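Local coordinates for tudor domain-containing protein 1 (Mus musculus, PDB 4B9W) that takes part in piRNA-guided repression of transposable elements during spermatogenesis and binds arginine-methylated Piwi proteins through its Tudor domains, at residues 84-89 and 124-129. Sequence-based numbering, arbitrary orientation.
Sequences RALVKE and LPFQGM
Arg84 reaches end-on from strand 81-90 into the backbone of the 124-129 loop, where both terminal nitrogens of its guanidinium share one acceptor. NH1 of Arg84 lies 2.8 Å from Leu124 O in a fairly straight bond (161°), while Arg84 NH2 meets the same Leu124 O at 3.2 Å, more bent. Both approach from one face of that carbonyl; Leu124 O lies in the guanidinium plane, although NH2 stands well above the carbonyl plane. Arg84 NH2 also makes a weak bond to Pro125 O, an oxygen that accepts Gln127 NE2 at 3.0 Å as well. A bend at chi3 (-70°) turns the guanidinium toward these carbonyls. Phe126 stands almost upright against it, the planes 82° apart, with its CD1 edge over one guanidinium face; beyond, Leu86 CD1 touches Phe126 CE2 at 4.3 Å. Asp102 OD1 forms a salt bridge with Arg84 NH2 and accepts Gln127 N, and Phe121 O takes a further bond from NH1. A leucine in place of Arg84 would probably leave Asp102 without its cation and Leu124 O without its two donors. The arrangement ties the linker between the Tudor barrel and strand 129-133 of the flanking sheet to strand 81-90 in this extended Tudor domain, the third of TDRD1.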
# COMPACT_ATOMS: atom_id res chain seq x y z
N ARG A 84 0.31 3.56 -19.34
CA ARG A 84 -0.63 4.36 -18.57
C ARG A 84 -0.39 4.14 -17.08
O ARG A 84 -0.05 3.03 -16.66
CB ARG A 84 -2.05 4.00 -18.93
CG ARG A 84 -2.38 4.24 -20.41
CD ARG A 84 -3.86 4.25 -20.66
NE ARG A 84 -4.48 2.94 -20.51
CZ ARG A 84 -5.79 2.72 -20.64
NH1 ARG A 84 -6.61 3.72 -20.92
NH2 ARG A 84 -6.28 1.49 -20.48
N ALA A 85 -0.56 5.20 -16.31
CA ALA A 85 -0.30 5.14 -14.89
C ALA A 85 -1.10 6.21 -14.13
O ALA A 85 -1.61 7.16 -14.72
CB ALA A 85 1.18 5.31 -14.64
N LEU A 86 -1.26 5.98 -12.81
CA LEU A 86 -1.77 6.94 -11.86
C LEU A 86 -0.68 7.23 -10.82
O LEU A 86 0.01 6.31 -10.34
CB LEU A 86 -3.02 6.40 -11.14
CG LEU A 86 -4.36 6.33 -11.86
CD1 LEU A 86 -5.34 5.47 -11.05
CD2 LEU A 86 -4.95 7.72 -12.14
N VAL A 87 -0.55 8.50 -10.46
CA VAL A 87 0.35 8.90 -9.39
C VAL A 87 -0.16 8.32 -8.05
O VAL A 87 -1.29 8.60 -7.62
CB VAL A 87 0.49 10.44 -9.33
CG1 VAL A 87 1.30 10.89 -8.12
CG2 VAL A 87 1.11 10.95 -10.63
N LYS A 88 0.66 7.51 -7.41
CA LYS A 88 0.30 6.88 -6.16
C LYS A 88 0.98 7.60 -4.98
O LYS A 88 0.33 7.88 -3.97
CB LYS A 88 0.65 5.39 -6.18
CG LYS A 88 0.07 4.63 -5.00
CD LYS A 88 -0.42 3.25 -5.41
CE LYS A 88 -1.73 2.88 -4.74
NZ LYS A 88 -1.50 1.95 -3.60
N GLU A 89 2.26 7.92 -5.13
CA GLU A 89 3.01 8.61 -4.08
C GLU A 89 3.98 9.66 -4.62
O GLU A 89 4.53 9.48 -5.70
CB GLU A 89 3.80 7.61 -3.25
CG GLU A 89 3.03 6.35 -2.89
CD GLU A 89 3.72 5.54 -1.82
OE1 GLU A 89 4.80 5.95 -1.36
OE2 GLU A 89 3.16 4.52 -1.41
N LEU A 124 -10.00 3.54 -23.55
CA LEU A 124 -9.93 2.13 -23.19
C LEU A 124 -9.98 2.01 -21.66
O LEU A 124 -9.24 2.69 -20.95
CB LEU A 124 -8.66 1.52 -23.74
CG LEU A 124 -8.46 0.02 -23.60
CD1 LEU A 124 -9.37 -0.76 -24.57
CD2 LEU A 124 -6.99 -0.31 -23.82
N PRO A 125 -10.87 1.17 -21.13
CA PRO A 125 -10.89 1.01 -19.66
C PRO A 125 -9.55 0.51 -19.16
O PRO A 125 -8.87 -0.22 -19.87
CB PRO A 125 -11.99 -0.05 -19.42
CG PRO A 125 -12.84 0.01 -20.65
CD PRO A 125 -11.97 0.43 -21.79
N PHE A 126 -9.19 0.89 -17.94
CA PHE A 126 -8.00 0.35 -17.30
C PHE A 126 -8.12 -1.17 -17.12
O PHE A 126 -9.14 -1.68 -16.68
CB PHE A 126 -7.69 1.06 -15.97
CG PHE A 126 -7.34 2.53 -16.10
CD1 PHE A 126 -7.15 3.15 -17.35
CD2 PHE A 126 -7.17 3.32 -14.95
CE1 PHE A 126 -6.82 4.49 -17.43
CE2 PHE A 126 -6.85 4.67 -15.04
CZ PHE A 126 -6.68 5.26 -16.27
N GLN A 127 -7.04 -1.87 -17.49
CA GLN A 127 -7.10 -3.33 -17.73
C GLN A 127 -6.50 -4.19 -16.63
O GLN A 127 -6.71 -5.39 -16.63
CB GLN A 127 -6.39 -3.68 -19.03
CG GLN A 127 -7.06 -3.18 -20.29
CD GLN A 127 -8.42 -3.79 -20.54
OE1 GLN A 127 -8.62 -4.99 -20.36
NE2 GLN A 127 -9.38 -2.96 -20.98
N GLY A 128 -5.72 -3.60 -15.72
CA GLY A 128 -5.16 -4.33 -14.60
C GLY A 128 -6.18 -4.38 -13.47
O GLY A 128 -6.25 -3.48 -12.62
N MET A 129 -6.97 -5.44 -13.47
CA MET A 129 -8.08 -5.56 -12.54
C MET A 129 -7.62 -6.28 -11.29
O MET A 129 -7.18 -7.43 -11.38
CB MET A 129 -9.20 -6.36 -13.21
CG MET A 129 -9.79 -5.67 -14.43
SD MET A 129 -10.39 -4.01 -14.01
CE MET A 129 -11.37 -4.38 -12.53